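Local coordinates for glia-derived nexin (Homo sapiens, PDB 4DY0), which inhibits serine proteases including thrombin, trypsin and urokinase, binds heparin, and promotes neurite extension through its inhibition of thrombin, at residues I232-A237 with A324-S329; F277-Q282 with G374-P379. All blocks are in the same frame, centred on the assembly; numbering follows the deposited sequence.

Contact 1: I232-A237 with A324-S329; sequences ISMLIA and AKIEVS
Met-234 meets Ile-326 and Val-328 through its terminal methyl alone, a clear case of one flexible side chain bridging two layers of strands. CG of Met-234 lies anti to its own backbone N (chi1 176°) and the chain runs on straight to SD; a bend at the last torsion (chi3 -74°) then sets CE against two methyl groups at once. CE lies 3.6 Å from CD1 of Ile-326 and 3.8 Å from CG2 of Val-328. Ile-326 is itself fully extended, its CD1 reaching out to meet the methionine at an oblique angle, whereas Val-328 crosses Met-234 at about a right angle and offers its CG2 branch. The two receiving methyls belong to alternate residues of one strand, so both emerge on the same face of it. The backbones stay well apart, about 10.0 Å between CA of Met-234 and CA of Val-328, and the contact is purely apolar and buried. Ile-362 touches both Met-234 and Ile-326, filling in beside them, and Tyr-227 also touches the methionine. Packing of this kind, sheet B (with strand 232-239) laid against sheet A, whose strand 319-328 leads toward the reactive loop, belongs to the buried core of the serpin fold.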
ATOM      1  N   ILE A 232      -4.646  -5.196 -13.706  1.00 32.14           N
ATOM      2  CA  ILE A 232      -4.354  -4.133 -12.752  1.00 30.96           C
ATOM      3  C   ILE A 232      -4.713  -2.769 -13.331  1.00 30.43           C
ATOM      4  O   ILE A 232      -4.520  -2.519 -14.518  1.00 35.91           O
ATOM      5  CB  ILE A 232      -2.866  -4.137 -12.345  1.00 29.46           C
ATOM      6  CG1 ILE A 232      -2.480  -5.500 -11.763  1.00 30.95           C
ATOM      7  CG2 ILE A 232      -2.582  -3.010 -11.354  1.00 26.14           C
ATOM      8  CD1 ILE A 232      -1.013  -5.630 -11.419  1.00 32.41           C
ATOM      9  N   SER A 233      -5.238  -1.886 -12.492  1.00 30.52           N
ATOM     10  CA  SER A 233      -5.583  -0.548 -12.949  1.00 32.12           C
ATOM     11  C   SER A 233      -5.363   0.489 -11.859  1.00 29.76           C
ATOM     12  O   SER A 233      -5.405   0.182 -10.669  1.00 26.72           O
ATOM     13  CB  SER A 233      -7.028  -0.499 -13.453  1.00 31.37           C
ATOM     14  OG  SER A 233      -7.924  -0.936 -12.449  1.00 48.84           O
ATOM     15  N   MET A 234      -5.106   1.718 -12.277  1.00 31.01           N
ATOM     16  CA  MET A 234      -5.003   2.818 -11.344  1.00 27.66           C
ATOM     17  C   MET A 234      -6.350   3.528 -11.260  1.00 30.20           C
ATOM     18  O   MET A 234      -7.029   3.715 -12.271  1.00 30.90           O
ATOM     19  CB  MET A 234      -3.926   3.803 -11.790  1.00 27.07           C
ATOM     20  CG  MET A 234      -3.842   5.037 -10.900  1.00 30.21           C
ATOM     21  SD  MET A 234      -2.542   6.188 -11.376  1.00 30.46           S
ATOM     22  CE  MET A 234      -1.086   5.307 -10.817  1.00 28.93           C
ATOM     23  N   LEU A 235      -6.733   3.908 -10.047  1.00 26.97           N
ATOM     24  CA  LEU A 235      -7.920   4.719  -9.840  1.00 27.22           C
ATOM     25  C   LEU A 235      -7.486   6.047  -9.244  1.00 26.47           C
ATOM     26  O   LEU A 235      -6.621   6.086  -8.368  1.00 21.70           O
ATOM     27  CB  LEU A 235      -8.901   4.012  -8.906  1.00 32.10           C
ATOM     28  CG  LEU A 235      -9.806   2.941  -9.526  1.00 39.42           C
ATOM     29  CD1 LEU A 235      -9.052   2.073 -10.510  1.00 44.97           C
ATOM     30  CD2 LEU A 235     -10.428   2.087  -8.436  1.00 43.07           C
ATOM     31  N   ILE A 236      -8.073   7.135  -9.733  1.00 25.33           N
ATOM     32  CA  ILE A 236      -7.719   8.469  -9.258  1.00 22.52           C
ATOM     33  C   ILE A 236      -8.966   9.273  -8.929  1.00 25.65           C
ATOM     34  O   ILE A 236      -9.934   9.283  -9.697  1.00 25.77           O
ATOM     35  CB  ILE A 236      -6.897   9.246 -10.300  1.00 22.98           C
ATOM     36  CG1 ILE A 236      -5.647   8.457 -10.686  1.00 21.93           C
ATOM     37  CG2 ILE A 236      -6.531  10.630  -9.770  1.00 20.21           C
ATOM     38  CD1 ILE A 236      -4.666   9.245 -11.520  1.00 28.56           C
ATOM     39  N   ALA A 237      -8.941   9.939  -7.779  1.00 22.45           N
ATOM     40  CA  ALA A 237     -10.049  10.788  -7.368  1.00 20.63           C
ATOM     41  C   ALA A 237      -9.533  12.103  -6.795  1.00 22.29           C
ATOM     42  O   ALA A 237      -8.538  12.133  -6.064  1.00 21.26           O
ATOM     43  CB  ALA A 237     -10.921  10.070  -6.352  1.00 17.85           C
ATOM     44  N   ALA A 324       6.406   2.014   0.104  1.00 26.96           N
ATOM     45  CA  ALA A 324       5.699   1.812  -1.152  1.00 27.02           C
ATOM     46  C   ALA A 324       6.215   2.803  -2.173  1.00 26.08           C
ATOM     47  O   ALA A 324       6.438   3.972  -1.858  1.00 27.71           O
ATOM     48  CB  ALA A 324       4.194   1.974  -0.953  1.00 22.79           C
ATOM     49  N   LYS A 325       6.410   2.332  -3.398  1.00 26.89           N
ATOM     50  CA  LYS A 325       6.993   3.162  -4.440  1.00 29.64           C
ATOM     51  C   LYS A 325       6.386   2.826  -5.795  1.00 30.30           C
ATOM     52  O   LYS A 325       6.469   1.690  -6.256  1.00 28.90           O
ATOM     53  CB  LYS A 325       8.510   2.971  -4.468  1.00 29.24           C
ATOM     54  CG  LYS A 325       9.236   3.760  -5.543  1.00 36.56           C
ATOM     55  CD  LYS A 325      10.730   3.797  -5.252  1.00 35.16           C
ATOM     56  CE  LYS A 325      11.501   4.474  -6.361  1.00 50.95           C
ATOM     57  NZ  LYS A 325      12.942   4.608  -6.008  1.00 56.22           N
ATOM     58  N   ILE A 326       5.761   3.820  -6.417  1.00 28.87           N
ATOM     59  CA  ILE A 326       5.181   3.647  -7.739  1.00 31.76           C
ATOM     60  C   ILE A 326       5.640   4.766  -8.668  1.00 31.92           C
ATOM     61  O   ILE A 326       5.645   5.935  -8.291  1.00 32.34           O
ATOM     62  CB  ILE A 326       3.637   3.626  -7.683  1.00 32.22           C
ATOM     63  CG1 ILE A 326       3.056   3.432  -9.086  1.00 31.60           C
ATOM     64  CG2 ILE A 326       3.109   4.908  -7.062  1.00 30.53           C
ATOM     65  CD1 ILE A 326       1.550   3.526  -9.144  1.00 34.51           C
ATOM     66  N   GLU A 327       6.049   4.405  -9.877  1.00 31.12           N
ATOM     67  CA  GLU A 327       6.382   5.408 -10.873  1.00 32.60           C
ATOM     68  C   GLU A 327       5.249   5.570 -11.878  1.00 31.37           C
ATOM     69  O   GLU A 327       4.695   4.589 -12.375  1.00 32.58           O
ATOM     70  CB  GLU A 327       7.684   5.074 -11.600  1.00 34.91           C
ATOM     71  CG  GLU A 327       7.991   6.067 -12.715  1.00 44.37           C
ATOM     72  CD  GLU A 327       9.312   5.802 -13.412  1.00 52.76           C
ATOM     73  OE1 GLU A 327       9.644   6.557 -14.351  1.00 49.68           O
ATOM     74  OE2 GLU A 327      10.016   4.847 -13.022  1.00 55.39           O
ATOM     75  N   VAL A 328       4.899   6.816 -12.162  1.00 30.02           N
ATOM     76  CA  VAL A 328       3.891   7.109 -13.162  1.00 31.75           C
ATOM     77  C   VAL A 328       4.559   7.778 -14.356  1.00 32.76           C
ATOM     78  O   VAL A 328       5.073   8.890 -14.241  1.00 37.28           O
ATOM     79  CB  VAL A 328       2.792   8.015 -12.584  1.00 28.27           C
ATOM     80  CG1 VAL A 328       1.773   8.362 -13.649  1.00 27.46           C
ATOM     81  CG2 VAL A 328       2.122   7.323 -11.407  1.00 31.46           C
ATOM     82  N   SER A 329       4.560   7.092 -15.496  1.00 40.17           N
ATOM     83  CA  SER A 329       5.269   7.574 -16.681  1.00 36.62           C
ATOM     84  C   SER A 329       4.456   7.394 -17.963  1.00 40.80           C
ATOM     85  O   SER A 329       3.290   6.997 -17.917  1.00 37.92           O
ATOM     86  CB  SER A 329       6.613   6.860 -16.813  1.00 38.25           C
ATOM     87  OG  SER A 329       7.446   7.503 -17.761  1.00 44.48           O
TER

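Contact 2: F277-Q282 with G374-P379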
ATOM      1  N   PHE A 277       5.430  11.388 -12.416  1.00 26.49           N
ATOM      2  CA  PHE A 277       6.174  11.464 -11.164  1.00 27.16           C
ATOM      3  C   PHE A 277       6.361  10.099 -10.522  1.00 31.32           C
ATOM      4  O   PHE A 277       5.822   9.095 -10.986  1.00 33.07           O
ATOM      5  CB  PHE A 277       5.439  12.368 -10.175  1.00 24.14           C
ATOM      6  CG  PHE A 277       4.266  11.701  -9.511  1.00 25.45           C
ATOM      7  CD1 PHE A 277       3.133  11.364 -10.244  1.00 25.41           C
ATOM      8  CD2 PHE A 277       4.296  11.402  -8.154  1.00 25.25           C
ATOM      9  CE1 PHE A 277       2.051  10.744  -9.638  1.00 23.13           C
ATOM     10  CE2 PHE A 277       3.219  10.780  -7.537  1.00 22.72           C
ATOM     11  CZ  PHE A 277       2.095  10.449  -8.281  1.00 25.14           C
ATOM     12  N   THR A 278       7.129  10.080  -9.438  1.00 31.15           N
ATOM     13  CA  THR A 278       7.325   8.885  -8.646  1.00 32.64           C
ATOM     14  C   THR A 278       6.772   9.119  -7.248  1.00 34.72           C
ATOM     15  O   THR A 278       7.177  10.054  -6.559  1.00 30.26           O
ATOM     16  CB  THR A 278       8.815   8.531  -8.539  1.00 37.01           C
ATOM     17  OG1 THR A 278       9.371   8.388  -9.853  1.00 37.48           O
ATOM     18  CG2 THR A 278       8.999   7.242  -7.760  1.00 30.22           C
ATOM     19  N   ALA A 279       5.833   8.270  -6.847  1.00 35.79           N
ATOM     20  CA  ALA A 279       5.237   8.335  -5.523  1.00 33.70           C
ATOM     21  C   ALA A 279       5.923   7.336  -4.605  1.00 33.02           C
ATOM     22  O   ALA A 279       5.925   6.140  -4.879  1.00 32.02           O
ATOM     23  CB  ALA A 279       3.748   8.033  -5.604  1.00 37.18           C
ATOM     24  N   VAL A 280       6.494   7.826  -3.511  1.00 30.03           N
ATOM     25  CA  VAL A 280       7.194   6.959  -2.576  1.00 31.53           C
ATOM     26  C   VAL A 280       7.067   7.453  -1.135  1.00 34.32           C
ATOM     27  O   VAL A 280       7.243   8.639  -0.853  1.00 28.54           O
ATOM     28  CB  VAL A 280       8.682   6.821  -2.946  1.00 32.63           C
ATOM     29  CG1 VAL A 280       9.312   8.201  -3.137  1.00 34.53           C
ATOM     30  CG2 VAL A 280       9.421   6.028  -1.882  1.00 30.97           C
ATOM     31  N   ALA A 281       6.760   6.533  -0.226  1.00 32.35           N
ATOM     32  CA  ALA A 281       6.650   6.866   1.185  1.00 27.97           C
ATOM     33  C   ALA A 281       6.962   5.660   2.061  1.00 30.56           C
ATOM     34  O   ALA A 281       6.715   4.517   1.680  1.00 27.87           O
ATOM     35  CB  ALA A 281       5.263   7.402   1.498  1.00 25.28           C
ATOM     36  N   GLN A 282       7.514   5.926   3.235  1.00 31.11           N
ATOM     37  CA  GLN A 282       7.739   4.888   4.219  1.00 34.69           C
ATOM     38  C   GLN A 282       6.981   5.254   5.481  1.00 31.07           C
ATOM     39  O   GLN A 282       6.732   6.426   5.746  1.00 24.61           O
ATOM     40  CB  GLN A 282       9.226   4.747   4.530  1.00 39.22           C
ATOM     41  CG  GLN A 282       9.521   3.734   5.620  1.00 57.57           C
ATOM     42  CD  GLN A 282      10.948   3.813   6.122  1.00 71.64           C
ATOM     43  OE1 GLN A 282      11.898   3.813   5.336  1.00 81.95           O
ATOM     44  NE2 GLN A 282      11.107   3.875   7.441  1.00 67.51           N
ATOM     45  N   GLY A 374      -2.774   5.994  -2.074  1.00 20.44           N
ATOM     46  CA  GLY A 374      -1.923   7.150  -1.861  1.00 19.16           C
ATOM     47  C   GLY A 374      -2.638   8.484  -1.839  1.00 21.88           C
ATOM     48  O   GLY A 374      -3.633   8.696  -2.542  1.00 20.85           O
ATOM     49  N   GLN A 375      -2.128   9.395  -1.021  1.00 18.95           N
ATOM     50  CA  GLN A 375      -2.569  10.770  -1.099  1.00 19.83           C
ATOM     51  C   GLN A 375      -1.372  11.595  -1.551  1.00 18.31           C
ATOM     52  O   GLN A 375      -0.334  11.616  -0.893  1.00 19.58           O
ATOM     53  CB  GLN A 375      -3.137  11.255   0.242  1.00 17.01           C
ATOM     54  CG  GLN A 375      -2.296  12.280   0.952  1.00 19.81           C
ATOM     55  CD  GLN A 375      -3.028  12.934   2.112  1.00 19.03           C
ATOM     56  OE1 GLN A 375      -4.246  13.092   2.078  1.00 20.81           O
ATOM     57  NE2 GLN A 375      -2.285  13.315   3.146  1.00 16.59           N
ATOM     58  N   ILE A 376      -1.506  12.246  -2.699  1.00 17.37           N
ATOM     59  CA  ILE A 376      -0.409  13.040  -3.233  1.00 18.73           C
ATOM     60  C   ILE A 376      -0.714  14.521  -3.083  1.00 20.30           C
ATOM     61  O   ILE A 376      -1.600  15.045  -3.758  1.00 18.30           O
ATOM     62  CB  ILE A 376      -0.149  12.723  -4.719  1.00 18.09           C
ATOM     63  CG1 ILE A 376       0.156  11.230  -4.905  1.00 19.33           C
ATOM     64  CG2 ILE A 376       0.975  13.596  -5.266  1.00 17.03           C
ATOM     65  CD1 ILE A 376       1.339  10.725  -4.076  1.00 17.26           C
ATOM     66  N   ASN A 377       0.018  15.180  -2.187  1.00 21.74           N
ATOM     67  CA  ASN A 377      -0.132  16.615  -1.952  1.00 22.21           C
ATOM     68  C   ASN A 377       0.828  17.444  -2.793  1.00 24.67           C
ATOM     69  O   ASN A 377       0.605  18.634  -3.014  1.00 28.48           O
ATOM     70  CB  ASN A 377       0.078  16.932  -0.471  1.00 21.09           C
ATOM     71  CG  ASN A 377      -1.182  16.756   0.338  1.00 21.65           C
ATOM     72  OD1 ASN A 377      -1.286  15.848   1.168  1.00 24.64           O
ATOM     73  ND2 ASN A 377      -2.164  17.609   0.082  1.00 19.16           N
ATOM     74  N   LYS A 378       1.903  16.810  -3.247  1.00 28.63           N
ATOM     75  CA  LYS A 378       2.856  17.454  -4.140  1.00 31.57           C
ATOM     76  C   LYS A 378       3.658  16.399  -4.891  1.00 30.61           C
ATOM     77  O   LYS A 378       4.511  15.741  -4.307  1.00 30.39           O
ATOM     78  CB  LYS A 378       3.799  18.373  -3.362  1.00 31.96           C
ATOM     79  CG  LYS A 378       4.530  19.376  -4.244  1.00 44.25           C
ATOM     80  CD  LYS A 378       5.211  20.458  -3.420  1.00 54.64           C
ATOM     81  CE  LYS A 378       6.359  19.894  -2.598  1.00 58.74           C
ATOM     82  NZ  LYS A 378       7.042  20.958  -1.810  1.00 70.49           N
ATOM     83  N   PRO A 379       3.377  16.226  -6.191  1.00 32.39           N
ATOM     84  CA  PRO A 379       4.095  15.230  -6.985  1.00 35.41           C
ATOM     85  C   PRO A 379       5.597  15.458  -6.921  1.00 40.59           C
ATOM     86  O   PRO A 379       6.055  16.604  -6.879  1.00 45.47           O
ATOM     87  CB  PRO A 379       3.585  15.464  -8.414  1.00 31.42           C
ATOM     88  CG  PRO A 379       2.742  16.704  -8.362  1.00 31.77           C
ATOM     89  CD  PRO A 379       2.316  16.901  -6.955  1.00 29.14           C
ATOM     90  OXT PRO A 379       6.381  14.507  -6.902  1.00 36.74           O
TER
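Phe-277 carries its CG between the backbone N and the carbonyl carbon (chi1 78°), which swings the ring to where Ile-376 and Pro-379 can touch it. Ile-376 answers from the opposite direction: its CG1 sits beside its own N, anti to the carbonyl carbon, and a second turn (chi2 -57°) folds CD1 over toward the other strand. That methyl rests 3.9 Å from CE2 of Phe-277 and also 3.9 Å from CB of Ala-279, while CG1 of the isoleucine approaches CZ of Phe-277 at 4.0 Å. One aliphatic branch thus serves both the far end of the ring and the small alanine two residues along. The root of the ring has a different partner. CB of Pro-379 lies 4.0 Å from CG of Phe-277, with the proline set nearly at right angles to the phenylalanine, and the C-terminal carboxylate of Pro-379 brings OXT obliquely to within 3.9 Å of CD2 of Phe-277. Cutting Phe-277 back to an alanine is likely to leave Ile-376 and Pro-379 without the apolar surface they share and open a gap between strand 266-284 and the C-terminal segment. Strand 266-284 of sheet A packs here on strand 369-376 of sheet B and the C-terminal tail, within the serpin A/B interface. Phe-358 of strand 358-364 touches both Phe-277 and Ile-376, Val-33 of strand 32-34 lies against Ala-279, and strand 319-328 pairs with strand 266-284.

Contacts 1 and 2 join the same two layers of the serpin fold, each setting a sheet A strand against a sheet B strand, contact 2 also taking in the C-terminal tail beyond strand 369-376. Their sheet A members are antiparallel neighbours: Val-328 N lies 2.7 Å from Phe-277 O and Ile-326 O 2.8 Å from Ala-279 N, both probable hydrogen bonds. On the sheet B side, strand 358-364 lies between strands 232-239 and 369-376. Contact 1 is wholly buried and rests on three methyl groups, one of them the end of a methionine. Contact 2, only partly buried, adds an aromatic ring, and its apolar packing ends beside the C-terminal carboxylate, which probably carries a negative charge.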